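Putative exported protein (Bordetella pertussis Tohama I, PDB 2PFY) binds pyroglutamic acid as an extracytoplasmic solute receptor and probably delivers it to a tripartite ATP-independent periplasmic (TRAP) transporter. Local coordinates at residues W4-E9 against V60-V65; E50-V55 against F210-K215; K97-L102 against Q293-A298; Y126-V131 against V176-L181; V196-D201 against S261-P266. All coordinates share one frame; numbering follows the deposited sequence.

Interaction 1: residues W4-E9 against V60-V65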
# COMPACT_ATOMS: atom_id res chain seq x y z
N TRP A 4 -18.31 -12.54 -9.78
CA TRP A 4 -17.41 -11.40 -9.95
C TRP A 4 -16.00 -11.95 -10.04
O TRP A 4 -15.67 -12.90 -9.31
CB TRP A 4 -17.29 -10.74 -8.59
CG TRP A 4 -17.85 -9.50 -8.23
CD1 TRP A 4 -17.42 -8.69 -7.17
CD2 TRP A 4 -18.96 -8.89 -8.75
NE1 TRP A 4 -18.18 -7.60 -7.08
CE2 TRP A 4 -19.15 -7.70 -8.03
CE3 TRP A 4 -19.82 -9.19 -9.78
CZ2 TRP A 4 -20.16 -6.84 -8.31
CZ3 TRP A 4 -20.77 -8.36 -10.04
CH2 TRP A 4 -20.95 -7.19 -9.32
N THR A 5 -15.14 -11.28 -10.79
CA THR A 5 -13.72 -11.58 -10.72
C THR A 5 -13.01 -10.42 -10.03
O THR A 5 -13.30 -9.25 -10.29
CB THR A 5 -13.10 -11.78 -12.14
OG1 THR A 5 -13.76 -12.90 -12.75
CG2 THR A 5 -11.57 -12.09 -12.04
N MSE A 6 -12.11 -10.77 -9.13
CA MSE A 6 -11.37 -9.78 -8.40
C MSE A 6 -9.88 -9.90 -8.72
O MSE A 6 -9.34 -11.02 -8.83
CB MSE A 6 -11.60 -9.96 -6.90
CG MSE A 6 -10.82 -8.97 -6.01
SE MSE A 6 -11.44 -9.13 -4.13
CE MSE A 6 -13.24 -8.69 -4.18
N THR A 7 -9.21 -8.76 -8.83
CA THR A 7 -7.74 -8.77 -8.92
C THR A 7 -7.20 -8.40 -7.54
O THR A 7 -7.74 -7.52 -6.86
CB THR A 7 -7.21 -7.82 -10.03
OG1 THR A 7 -5.76 -7.87 -10.05
CG2 THR A 7 -7.66 -6.35 -9.77
N ALA A 8 -6.14 -9.08 -7.12
CA ALA A 8 -5.37 -8.71 -5.93
C ALA A 8 -3.91 -8.59 -6.33
O ALA A 8 -3.40 -9.37 -7.17
CB ALA A 8 -5.53 -9.75 -4.82
N GLU A 9 -3.25 -7.62 -5.74
CA GLU A 9 -1.90 -7.20 -6.13
C GLU A 9 -0.77 -8.21 -5.78
O GLU A 9 0.14 -8.48 -6.57
CB GLU A 9 -1.64 -5.91 -5.38
CG GLU A 9 -1.01 -4.86 -6.15
CD GLU A 9 -0.74 -3.67 -5.29
OE1 GLU A 9 -1.10 -2.56 -5.70
OE2 GLU A 9 -0.14 -3.83 -4.22
N VAL A 60 -12.45 -6.30 -14.46
CA VAL A 60 -12.87 -6.95 -13.26
C VAL A 60 -13.97 -6.10 -12.66
O VAL A 60 -14.06 -4.90 -12.95
CB VAL A 60 -11.67 -7.09 -12.23
CG1 VAL A 60 -10.57 -7.98 -12.82
CG2 VAL A 60 -11.07 -5.74 -11.90
N GLN A 61 -14.77 -6.70 -11.80
CA GLN A 61 -15.80 -5.96 -11.06
C GLN A 61 -15.29 -5.35 -9.79
O GLN A 61 -15.90 -4.40 -9.26
CB GLN A 61 -16.99 -6.87 -10.75
CG GLN A 61 -17.73 -7.34 -11.98
CD GLN A 61 -17.12 -8.61 -12.54
OE1 GLN A 61 -16.14 -9.09 -12.03
NE2 GLN A 61 -17.71 -9.16 -13.64
N ILE A 62 -14.13 -5.84 -9.31
CA ILE A 62 -13.62 -5.41 -8.03
C ILE A 62 -12.12 -5.71 -8.00
O ILE A 62 -11.62 -6.66 -8.67
CB ILE A 62 -14.42 -6.13 -6.89
CG1 ILE A 62 -14.14 -5.51 -5.51
CG2 ILE A 62 -14.22 -7.70 -6.96
CD1 ILE A 62 -15.08 -6.03 -4.36
N GLY A 63 -11.37 -4.91 -7.26
CA GLY A 63 -9.93 -5.18 -7.21
C GLY A 63 -9.27 -4.54 -6.02
O GLY A 63 -9.76 -3.56 -5.46
N GLU A 64 -8.14 -5.13 -5.63
CA GLU A 64 -7.31 -4.61 -4.58
C GLU A 64 -6.08 -3.91 -5.18
O GLU A 64 -5.47 -4.40 -6.15
CB GLU A 64 -6.94 -5.74 -3.59
CG GLU A 64 -6.07 -5.27 -2.42
CD GLU A 64 -4.59 -5.21 -2.79
OE1 GLU A 64 -4.13 -6.14 -3.52
OE2 GLU A 64 -3.91 -4.24 -2.37
N VAL A 65 -5.74 -2.75 -4.62
CA VAL A 65 -4.57 -1.98 -5.09
C VAL A 65 -4.07 -1.03 -4.00
O VAL A 65 -4.83 -0.60 -3.11
CB VAL A 65 -4.87 -1.21 -6.46
CG1 VAL A 65 -5.91 -0.11 -6.28
CG2 VAL A 65 -3.59 -0.65 -7.15
O HOH W 1 -15.98 -12.02 -14.13
O HOH W 2 -4.56 -6.09 -8.06
O HOH W 3 -1.29 -2.82 -2.02
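Trp-4 lays one face of its indole on Gln-61, whose CB sits 3.6 Å from the centroid of the Trp-4 five-membered ring in a CH-pi contact. Because the Gln-61 chain turns at chi2 (87°), its amide doubles back nearly parallel to the indole, the two planes 4° apart. OE1 of Gln-61 thereby accepts a bond of 2.7 Å from Thr-5 N, apparently standing in for the main-chain carbonyl of a regular parallel ladder. A water bonded to Thr-5 OG1 also takes a weak bond from Gln-61 NE2. Met-6, present as selenomethionine, lies with Ile-62 on one side of the sheet. Beyond it the parallel ladder is regular: Thr-7 N bonds Ile-62 O at 3.2 Å, and Thr-7 O receives Glu-64 N at 2.7 Å. Thr-7 CG2 rests 3.6 Å from Gly-63 CA, over the bare backbone. Past the strand, Glu-9 N meets Glu-64 OE1 almost straight on at 2.8 Å. The Glu-9 carboxylate turns to Arg-48, a ligand-pocket residue, and shares a water with Glu-64. Strand 2-7 runs between strands 35-40 and 62-66, while Phe-23 of helix 15-30 packs on Met-6 and Ile-62.

Interaction 2: residues E50-V55 against F210-K215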
# COMPACT_ATOMS: atom_id res chain seq x y z
N GLU A 50 -2.58 -0.63 -13.47
CA GLU A 50 -3.76 -0.97 -14.33
C GLU A 50 -5.05 -1.22 -13.57
O GLU A 50 -6.14 -1.32 -14.20
CB GLU A 50 -3.48 -2.24 -15.17
CG GLU A 50 -2.22 -2.16 -16.07
CD GLU A 50 -1.80 -3.51 -16.64
OE1 GLU A 50 -2.12 -4.57 -16.07
OE2 GLU A 50 -1.12 -3.50 -17.67
N VAL A 51 -4.96 -1.42 -12.26
CA VAL A 51 -6.12 -1.83 -11.48
C VAL A 51 -7.29 -0.84 -11.59
O VAL A 51 -8.40 -1.26 -11.87
CB VAL A 51 -5.78 -2.10 -10.01
CG1 VAL A 51 -7.11 -2.38 -9.18
CG2 VAL A 51 -4.81 -3.31 -9.92
N LYS A 52 -7.06 0.45 -11.35
CA LYS A 52 -8.21 1.38 -11.28
C LYS A 52 -8.97 1.40 -12.59
O LYS A 52 -10.21 1.29 -12.61
CB LYS A 52 -7.78 2.80 -10.91
CG LYS A 52 -9.00 3.69 -10.61
CD LYS A 52 -8.68 5.16 -10.79
CE LYS A 52 -8.56 5.48 -12.24
NZ LYS A 52 -8.88 6.93 -12.42
N ARG A 53 -8.23 1.49 -13.68
CA ARG A 53 -8.82 1.54 -15.01
C ARG A 53 -9.48 0.22 -15.34
O ARG A 53 -10.56 0.22 -15.91
CB ARG A 53 -7.73 1.91 -16.04
CG ARG A 53 -8.20 2.11 -17.45
CD ARG A 53 -8.97 3.42 -17.55
NE ARG A 53 -9.13 3.82 -18.94
CZ ARG A 53 -10.23 4.37 -19.43
NH1 ARG A 53 -11.27 4.56 -18.63
NH2 ARG A 53 -10.30 4.69 -20.73
N GLY A 54 -8.89 -0.91 -14.94
CA GLY A 54 -9.52 -2.22 -15.14
C GLY A 54 -10.85 -2.35 -14.40
O GLY A 54 -11.83 -2.94 -14.92
N VAL A 55 -10.90 -1.80 -13.18
CA VAL A 55 -12.16 -1.82 -12.43
C VAL A 55 -13.19 -0.90 -13.13
O VAL A 55 -14.35 -1.30 -13.32
CB VAL A 55 -11.96 -1.41 -10.96
CG1 VAL A 55 -13.33 -1.19 -10.22
CG2 VAL A 55 -11.04 -2.46 -10.18
N PHE A 210 -6.40 -0.56 -0.81
CA PHE A 210 -7.88 -0.66 -0.75
C PHE A 210 -8.52 -1.56 -1.78
O PHE A 210 -7.88 -1.96 -2.77
CB PHE A 210 -8.62 0.73 -0.62
CG PHE A 210 -8.44 1.70 -1.78
CD1 PHE A 210 -8.89 3.02 -1.64
CD2 PHE A 210 -7.78 1.34 -2.98
CE1 PHE A 210 -8.73 3.98 -2.68
CE2 PHE A 210 -7.62 2.28 -4.02
CZ PHE A 210 -8.09 3.63 -3.86
N VAL A 211 -9.78 -1.88 -1.53
CA VAL A 211 -10.56 -2.74 -2.39
C VAL A 211 -11.67 -1.86 -2.95
O VAL A 211 -12.42 -1.23 -2.20
CB VAL A 211 -11.11 -3.96 -1.64
CG1 VAL A 211 -12.21 -4.72 -2.48
CG2 VAL A 211 -9.95 -4.92 -1.30
N ILE A 212 -11.71 -1.76 -4.26
CA ILE A 212 -12.58 -0.79 -4.93
C ILE A 212 -13.43 -1.58 -5.95
O ILE A 212 -12.93 -2.50 -6.58
CB ILE A 212 -11.75 0.36 -5.64
CG1 ILE A 212 -10.63 -0.21 -6.53
CG2 ILE A 212 -11.15 1.35 -4.60
CD1 ILE A 212 -9.95 0.79 -7.48
N ALA A 213 -14.71 -1.21 -6.10
CA ALA A 213 -15.62 -1.93 -6.99
C ALA A 213 -16.17 -1.05 -8.12
O ALA A 213 -16.25 0.17 -7.99
CB ALA A 213 -16.77 -2.62 -6.20
N ASN A 214 -16.47 -1.68 -9.25
CA ASN A 214 -17.15 -0.98 -10.38
C ASN A 214 -18.54 -0.58 -9.88
O ASN A 214 -19.30 -1.45 -9.47
CB ASN A 214 -17.24 -1.91 -11.59
CG ASN A 214 -17.93 -1.24 -12.79
OD1 ASN A 214 -19.17 -1.23 -12.90
ND2 ASN A 214 -17.13 -0.68 -13.69
N LYS A 215 -18.84 0.72 -9.88
CA LYS A 215 -20.12 1.23 -9.32
C LYS A 215 -21.35 0.66 -10.02
O LYS A 215 -22.25 0.20 -9.34
CB LYS A 215 -20.14 2.77 -9.31
CG LYS A 215 -21.31 3.36 -8.52
CD LYS A 215 -21.23 4.88 -8.62
CE LYS A 215 -22.39 5.56 -7.96
NZ LYS A 215 -22.17 7.03 -8.07
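Val-55 and Asn-214 bring the two backbones closest, 5.5 Å between their CA atoms, where helix 51-55 and strand 210-214 run 29° apart with their axes 8.5 Å from each other. Val-55 does most of the packing. Its CG1 stands anti to the backbone N (chi1 170°), which directs that methyl onto the strand backbone, 3.3 Å from Asn-214 N and 3.5 Å from Ala-213 C. The other methyl, CG2, reaches toward Ile-212 and lies 4.3 Å from Ile-212 CG1. One turn earlier, the end of the Ile-212 side chain touches the helix at Lys-52, with CD1 4.2 Å from Lys-52 CA; the ammonium of that lysine leads off to Gln-110. A single hydrogen bond crosses the contact, from Asn-214 ND2 to Val-55 O at 2.9 Å. It is nearly straight, 163° at the hydrogen, and the oxygen lies close to the plane of the amide while the nitrogen lies in the plane of the carbonyl. Asn-214 OD1 is engaged as well, capping Ala-217 N, so both ends of this amide are fixed and its rotation is set. Asn-214 is thus the N-cap of helix 215-220 and at the same time a tie to helix 51-57. A helix laid on a central mixed sheet in this way is the layered alpha/beta build of a periplasmic binding protein lobe.

Interaction 3: residues K97-L102 against Q293-A298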
# COMPACT_ATOMS: atom_id res chain seq x y z
N LYS A 97 -8.79 7.64 8.85
CA LYS A 97 -10.13 8.09 9.20
C LYS A 97 -10.46 9.47 8.55
O LYS A 97 -11.56 9.67 8.05
CB LYS A 97 -10.26 8.13 10.72
CG LYS A 97 -11.33 7.20 11.30
CD LYS A 97 -11.73 7.68 12.74
CE LYS A 97 -13.18 8.23 12.79
NZ LYS A 97 -13.27 9.54 13.52
N ALA A 98 -9.47 10.37 8.51
CA ALA A 98 -9.57 11.67 7.79
C ALA A 98 -9.48 11.56 6.26
O ALA A 98 -10.03 12.42 5.54
CB ALA A 98 -8.45 12.63 8.28
N THR A 99 -8.77 10.55 5.77
CA THR A 99 -8.53 10.40 4.33
C THR A 99 -9.69 9.69 3.62
O THR A 99 -10.14 10.12 2.53
CB THR A 99 -7.22 9.62 4.07
OG1 THR A 99 -6.13 10.31 4.69
CG2 THR A 99 -6.92 9.49 2.60
N ARG A 100 -10.17 8.62 4.26
CA ARG A 100 -11.16 7.72 3.67
C ARG A 100 -12.39 8.40 3.02
O ARG A 100 -12.68 8.11 1.86
CB ARG A 100 -11.63 6.70 4.70
CG ARG A 100 -12.25 5.49 4.05
CD ARG A 100 -12.93 4.58 5.03
NE ARG A 100 -13.71 3.60 4.29
CZ ARG A 100 -14.09 2.44 4.78
NH1 ARG A 100 -13.79 2.14 6.03
NH2 ARG A 100 -14.78 1.59 4.04
N PRO A 101 -13.12 9.27 3.77
CA PRO A 101 -14.34 9.81 3.13
C PRO A 101 -14.05 10.64 1.89
O PRO A 101 -14.82 10.59 0.93
CB PRO A 101 -15.03 10.63 4.24
CG PRO A 101 -14.03 10.82 5.30
CD PRO A 101 -12.98 9.75 5.17
N LEU A 102 -12.94 11.38 1.90
CA LEU A 102 -12.49 12.12 0.72
C LEU A 102 -12.18 11.22 -0.48
O LEU A 102 -12.54 11.54 -1.62
CB LEU A 102 -11.27 12.98 1.07
CG LEU A 102 -11.58 14.22 1.92
CD1 LEU A 102 -10.28 14.83 2.45
CD2 LEU A 102 -12.39 15.23 1.11
N GLN A 293 -6.10 20.61 2.60
CA GLN A 293 -6.06 21.31 3.89
C GLN A 293 -7.11 20.82 4.89
O GLN A 293 -6.80 20.69 6.08
CB GLN A 293 -6.13 22.84 3.72
CG GLN A 293 -4.83 23.50 3.25
CD GLN A 293 -3.65 23.36 4.24
OE1 GLN A 293 -3.84 23.20 5.45
NE2 GLN A 293 -2.44 23.43 3.70
N GLN A 294 -8.33 20.54 4.44
CA GLN A 294 -9.33 20.00 5.37
C GLN A 294 -9.00 18.58 5.85
O GLN A 294 -9.41 18.19 6.94
CB GLN A 294 -10.80 20.16 4.91
CG GLN A 294 -11.15 19.88 3.44
CD GLN A 294 -12.63 20.22 3.10
OE1 GLN A 294 -13.57 19.58 3.61
NE2 GLN A 294 -12.83 21.23 2.24
N LEU A 295 -8.26 17.83 5.03
CA LEU A 295 -7.78 16.49 5.42
C LEU A 295 -6.72 16.63 6.53
O LEU A 295 -6.85 16.05 7.60
CB LEU A 295 -7.25 15.73 4.20
CG LEU A 295 -6.84 14.24 4.26
CD1 LEU A 295 -6.44 13.74 2.88
CD2 LEU A 295 -5.71 14.01 5.25
N LEU A 296 -5.69 17.42 6.25
CA LEU A 296 -4.63 17.69 7.22
C LEU A 296 -5.15 18.29 8.54
O LEU A 296 -4.75 17.85 9.62
CB LEU A 296 -3.56 18.58 6.60
CG LEU A 296 -2.16 18.05 6.28
CD1 LEU A 296 -2.09 16.54 5.94
CD2 LEU A 296 -1.49 18.91 5.20
N ASP A 297 -6.06 19.27 8.45
CA ASP A 297 -6.75 19.79 9.65
C ASP A 297 -7.46 18.70 10.43
O ASP A 297 -7.30 18.61 11.66
CB ASP A 297 -7.77 20.90 9.27
CG ASP A 297 -7.10 22.14 8.69
OD1 ASP A 297 -5.91 22.38 8.98
OD2 ASP A 297 -7.79 22.88 7.92
N ALA A 298 -8.25 17.88 9.73
CA ALA A 298 -8.94 16.75 10.36
C ALA A 298 -7.97 15.78 11.05
O ALA A 298 -8.23 15.33 12.18
CB ALA A 298 -9.80 16.00 9.34
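Leu-295 and Ala-98 stand at the centre of an apolar contact that no hydrogen bond crosses. Among the carbon contacts, Leu-102 CD1 comes nearest, 3.6 Å from Leu-295 CB, with its methyl reaching across to the root of the opposite leucine. Ala-98 CB meets Ala-298 CB at 3.8 Å, and the axes of the two segments are 8.9 Å apart at their closest. They run roughly antiparallel, 150° apart: this is antiparallel helix-helix packing that holds helix 290-300, the last of the chain, on helix 89-108. Leu-295 has CG anti to its backbone N (chi1 -172°), which lays its two methyls beside Thr-99, with Ile-79 also packing on both residues. Two polar atoms lie against carbon here. Thr-99 OG1 lies 3.8 Å from Leu-295 CD2 but gives its hydrogen bond to Leu-95 O, one turn back, while Leu-295 O touches the Ala-98 methyl, also at 3.8 Å.

Interaction 4: residues Y126-V131 against V176-L181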
# COMPACT_ATOMS: atom_id res chain seq x y z
N TYR A 126 15.92 -1.50 2.69
CA TYR A 126 16.71 -2.71 2.50
C TYR A 126 17.90 -2.39 1.62
O TYR A 126 17.75 -1.75 0.58
CB TYR A 126 15.91 -3.81 1.76
CG TYR A 126 14.69 -4.37 2.48
CD1 TYR A 126 14.71 -5.67 2.98
CD2 TYR A 126 13.52 -3.62 2.61
CE1 TYR A 126 13.57 -6.24 3.59
CE2 TYR A 126 12.37 -4.16 3.25
CZ TYR A 126 12.41 -5.48 3.73
OH TYR A 126 11.30 -6.01 4.35
N THR A 127 19.07 -2.86 2.01
CA THR A 127 20.29 -2.50 1.27
C THR A 127 21.23 -3.70 1.21
O THR A 127 21.04 -4.69 1.93
CB THR A 127 21.05 -1.31 1.95
OG1 THR A 127 21.55 -1.72 3.22
CG2 THR A 127 20.13 -0.12 2.16
N LYS A 128 22.24 -3.59 0.34
CA LYS A 128 23.24 -4.64 0.20
C LYS A 128 24.50 -4.33 0.99
O LYS A 128 25.33 -5.22 1.16
CB LYS A 128 23.60 -4.90 -1.26
CG LYS A 128 22.42 -5.35 -2.09
CD LYS A 128 22.67 -5.10 -3.54
CE LYS A 128 23.02 -6.35 -4.24
NZ LYS A 128 23.16 -6.02 -5.68
N LYS A 129 24.61 -3.08 1.48
CA LYS A 129 25.77 -2.59 2.25
C LYS A 129 25.25 -1.78 3.41
O LYS A 129 24.15 -1.27 3.34
CB LYS A 129 26.67 -1.69 1.38
CG LYS A 129 27.50 -2.43 0.36
CD LYS A 129 28.91 -1.80 0.19
CE LYS A 129 29.85 -2.18 1.37
NZ LYS A 129 31.25 -1.79 1.12
N PRO A 130 26.05 -1.61 4.47
CA PRO A 130 25.60 -0.73 5.54
C PRO A 130 25.28 0.69 5.06
O PRO A 130 25.97 1.23 4.18
CB PRO A 130 26.79 -0.71 6.51
CG PRO A 130 27.51 -1.99 6.29
CD PRO A 130 27.38 -2.20 4.76
N VAL A 131 24.26 1.29 5.65
CA VAL A 131 23.88 2.67 5.37
C VAL A 131 23.66 3.39 6.70
O VAL A 131 22.99 2.87 7.58
CB VAL A 131 22.60 2.73 4.47
CG1 VAL A 131 22.07 4.16 4.36
CG2 VAL A 131 22.89 2.16 3.08
N VAL A 176 19.13 -4.25 -11.78
CA VAL A 176 18.33 -3.10 -12.11
C VAL A 176 18.15 -2.25 -10.88
O VAL A 176 18.08 -1.03 -10.97
CB VAL A 176 16.94 -3.50 -12.75
CG1 VAL A 176 15.93 -2.33 -12.70
CG2 VAL A 176 17.15 -4.00 -14.19
N ILE A 177 18.09 -2.89 -9.71
CA ILE A 177 17.99 -2.14 -8.47
C ILE A 177 18.98 -2.71 -7.46
O ILE A 177 19.32 -3.88 -7.51
CB ILE A 177 16.54 -2.10 -7.89
CG1 ILE A 177 16.01 -3.53 -7.64
CG2 ILE A 177 15.60 -1.23 -8.79
CD1 ILE A 177 14.64 -3.61 -6.88
N ASP A 178 19.42 -1.87 -6.53
CA ASP A 178 20.40 -2.32 -5.53
C ASP A 178 19.92 -2.09 -4.09
O ASP A 178 20.56 -2.58 -3.16
CB ASP A 178 21.72 -1.58 -5.72
CG ASP A 178 22.45 -1.99 -7.00
OD1 ASP A 178 22.86 -3.15 -7.15
OD2 ASP A 178 22.63 -1.11 -7.86
N ALA A 179 18.82 -1.36 -3.92
CA ALA A 179 18.24 -1.03 -2.61
C ALA A 179 16.73 -0.76 -2.74
O ALA A 179 16.24 -0.44 -3.82
CB ALA A 179 18.94 0.22 -1.99
N MSE A 180 15.99 -0.86 -1.65
CA MSE A 180 14.55 -0.56 -1.78
C MSE A 180 13.97 -0.11 -0.46
O MSE A 180 14.64 -0.16 0.61
CB MSE A 180 13.81 -1.79 -2.33
CG MSE A 180 13.91 -3.00 -1.45
SE MSE A 180 12.64 -4.33 -2.03
CE MSE A 180 13.03 -5.77 -0.62
N LEU A 181 12.73 0.33 -0.53
CA LEU A 181 11.99 0.75 0.64
C LEU A 181 10.67 0.04 0.56
O LEU A 181 9.96 0.15 -0.46
CB LEU A 181 11.77 2.27 0.64
CG LEU A 181 10.83 2.78 1.75
CD1 LEU A 181 11.38 3.99 2.54
CD2 LEU A 181 9.45 3.14 1.16
O HOH W 4 22.33 -1.59 -1.34
O HOH W 5 21.34 -5.88 -7.51
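Met-180, present as selenomethionine, reaches over the ring of Tyr-126 from the neighbouring antiparallel strand. From CB, CG is placed between the backbone N and the carbonyl carbon (chi1 61°), and the chain then runs extended. CG passes 3.9 Å from Tyr-126 CB. The selenium stands obliquely to the ring, 5.2 Å from its centroid, in a Met-aromatic contact. At the tip, CE settles over the ring face, offset toward the rim, in a CH-pi contact 3.8 Å from Tyr-126 CG. Underneath, the backbones form a hydrogen-bonded pair: Tyr-126 N to Met-180 O at 2.8 Å, and Met-180 N to Tyr-126 O at 3.0 Å. Toward the surface, Lys-128 NZ and Asp-178 OD1 form a salt bridge at 3.2 Å, its hydrogen bond weak, and a water joins Lys-128 N to Asp-178 O. The hydroxyl of Tyr-126 bonds Ser-183 O, next to a bound pyroglutamic acid that Ser-183 helps enclose. Strand 124-127 lies between strands 180-182 and 198-201, and helix 168-173 packs on Met-180 through Val-168 and Phe-172.

Interaction 5: residues V196-D201 against S261-P266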
# COMPACT_ATOMS: atom_id res chain seq x y z
N VAL A 196 19.08 -9.10 -0.46
CA VAL A 196 19.61 -7.97 0.29
C VAL A 196 20.10 -8.44 1.64
O VAL A 196 19.78 -9.56 2.05
CB VAL A 196 18.57 -6.83 0.52
CG1 VAL A 196 18.66 -5.81 -0.61
CG2 VAL A 196 17.11 -7.39 0.75
N LYS A 197 20.88 -7.60 2.34
CA LYS A 197 21.48 -8.01 3.61
C LYS A 197 21.10 -7.21 4.84
O LYS A 197 21.12 -7.73 5.95
CB LYS A 197 23.01 -8.04 3.50
CG LYS A 197 23.56 -9.40 3.14
CD LYS A 197 23.17 -9.81 1.70
CE LYS A 197 22.74 -11.30 1.64
NZ LYS A 197 21.96 -11.65 0.40
N TYR A 198 20.81 -5.93 4.66
CA TYR A 198 20.50 -5.03 5.79
C TYR A 198 19.08 -4.52 5.70
O TYR A 198 18.66 -4.10 4.64
CB TYR A 198 21.46 -3.82 5.79
CG TYR A 198 22.88 -4.26 5.97
CD1 TYR A 198 23.45 -4.36 7.24
CD2 TYR A 198 23.64 -4.66 4.88
CE1 TYR A 198 24.76 -4.82 7.41
CE2 TYR A 198 24.97 -5.11 5.04
CZ TYR A 198 25.51 -5.19 6.30
OH TYR A 198 26.83 -5.64 6.44
N TYR A 199 18.36 -4.54 6.82
CA TYR A 199 17.03 -3.93 6.90
C TYR A 199 17.08 -2.89 8.01
O TYR A 199 17.54 -3.18 9.12
CB TYR A 199 15.96 -5.01 7.20
CG TYR A 199 14.62 -4.42 7.54
CD1 TYR A 199 13.78 -3.96 6.52
CD2 TYR A 199 14.20 -4.29 8.87
CE1 TYR A 199 12.54 -3.41 6.82
CE2 TYR A 199 12.96 -3.71 9.17
CZ TYR A 199 12.14 -3.28 8.13
OH TYR A 199 10.92 -2.70 8.40
N TYR A 200 16.63 -1.67 7.72
CA TYR A 200 16.58 -0.60 8.70
C TYR A 200 15.11 -0.31 8.95
O TYR A 200 14.37 -0.04 7.99
CB TYR A 200 17.33 0.68 8.18
CG TYR A 200 18.81 0.40 7.93
CD1 TYR A 200 19.74 0.47 8.97
CD2 TYR A 200 19.25 -0.05 6.67
CE1 TYR A 200 21.07 0.14 8.75
CE2 TYR A 200 20.55 -0.38 6.45
CZ TYR A 200 21.47 -0.27 7.49
OH TYR A 200 22.77 -0.62 7.25
N ASP A 201 14.71 -0.38 10.22
CA ASP A 201 13.32 -0.23 10.67
C ASP A 201 12.98 1.27 10.64
O ASP A 201 12.86 1.92 11.69
CB ASP A 201 13.18 -0.86 12.08
CG ASP A 201 11.72 -0.91 12.59
OD1 ASP A 201 10.80 -0.45 11.88
OD2 ASP A 201 11.49 -1.42 13.73
N SER A 261 20.70 -8.53 8.65
CA SER A 261 20.95 -7.67 9.77
C SER A 261 19.70 -6.80 9.91
O SER A 261 19.29 -6.15 8.96
CB SER A 261 22.22 -6.85 9.53
OG SER A 261 22.29 -5.81 10.48
N VAL A 262 19.06 -6.82 11.07
CA VAL A 262 17.92 -5.92 11.30
C VAL A 262 18.36 -4.86 12.27
O VAL A 262 18.79 -5.17 13.37
CB VAL A 262 16.64 -6.68 11.80
CG1 VAL A 262 15.59 -5.69 12.35
CG2 VAL A 262 16.07 -7.51 10.66
N GLU A 263 18.24 -3.60 11.84
CA GLU A 263 18.70 -2.47 12.65
C GLU A 263 17.68 -1.35 12.83
O GLU A 263 16.80 -1.17 11.98
CB GLU A 263 20.01 -1.94 12.05
CG GLU A 263 21.19 -2.82 12.47
CD GLU A 263 22.48 -2.37 11.92
OE1 GLU A 263 22.67 -2.47 10.70
OE2 GLU A 263 23.32 -1.90 12.70
N PRO A 264 17.79 -0.60 13.94
CA PRO A 264 16.93 0.57 14.04
C PRO A 264 17.39 1.61 13.02
O PRO A 264 18.40 1.45 12.35
CB PRO A 264 17.18 1.10 15.47
CG PRO A 264 18.04 0.11 16.14
CD PRO A 264 18.68 -0.75 15.12
N LEU A 265 16.62 2.68 12.91
CA LEU A 265 16.91 3.71 11.95
C LEU A 265 18.11 4.52 12.48
O LEU A 265 18.06 5.01 13.62
CB LEU A 265 15.66 4.60 11.79
CG LEU A 265 15.78 5.75 10.77
CD1 LEU A 265 16.12 5.20 9.40
CD2 LEU A 265 14.53 6.59 10.72
N PRO A 266 19.18 4.65 11.68
CA PRO A 266 20.35 5.46 12.12
C PRO A 266 20.01 6.97 12.27
O PRO A 266 19.18 7.49 11.52
CB PRO A 266 21.38 5.24 11.00
CG PRO A 266 20.93 4.04 10.26
CD PRO A 266 19.42 4.03 10.36
O HOH W 6 20.71 -3.58 9.18
O HOH W 7 24.33 -0.98 9.39
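Tyr-199 and Val-262 pair on the face of two parallel strands covered by helix 223-257, while Tyr-198, Tyr-200, Ser-261 and Glu-263 occupy the other side with water between them. The backbone is the tight part. Four hydrogen bonds run in unbroken alternation: Ser-261 N to Lys-197 O, Tyr-199 N to Ser-261 O, Glu-263 N to Tyr-199 O and Asp-201 N to Glu-263 O, each 2.8 Å long. Val-262 CG1 meets the edge of the Tyr-199 ring, 4.0 Å from CD2, and Leu-255 of that helix closes over both residues. Tyr-199 also lies edge-to-face with the ring of Tyr-126.

The wetter side is held more loosely. Tyr-198 CD1 touches Ser-261 CB at 3.6 Å. Tyr-200 and Glu-263 run side by side, their ring and carboxylate planes 34° apart, and Glu-263 OE1 comes only to 3.9 Å from Tyr-200 OH. A water bridges the two, 2.6 Å from Glu-263 OE1 and 2.7 Å from Tyr-200 OH, and a second water links OE1 to Ser-261 OG. Tyr-200 OH has another partner in Val-131 N. Pro-266 CD lies 3.8 Å from Tyr-200 CD1. Lys-197 and Tyr-198 form a classic beta bulge opposite Thr-127. The chemistry implies a strand pair carried by its main-chain bonds, with the carboxylate of Glu-263 probably stabilised as an anion by its waters.

How the interactions relate
From the N terminus, interaction 1 closes the first loop by pairing strand 2-7 with strand 62-66. Interaction 2 starts inside that loop, at helix 51-57, and crosses it to reach strand 208-214, the next neighbour of 62-66 in the five-stranded sheet; the two contacts touch through Gln-61 O and Asn-214 N. Interaction 3 crosses interaction 2 and spans the longest gap, from helix 89-108 to the C-terminal helix. Interactions 4 and 5 follow one another inside the loop of interaction 3, and interaction 4 also nests within interaction 2, which interaction 5 crosses. Interactions 4 and 5 share the four-stranded sheet, across the chain's centre from interactions 1 and 2, whose centres lie 31 to 35 Å away.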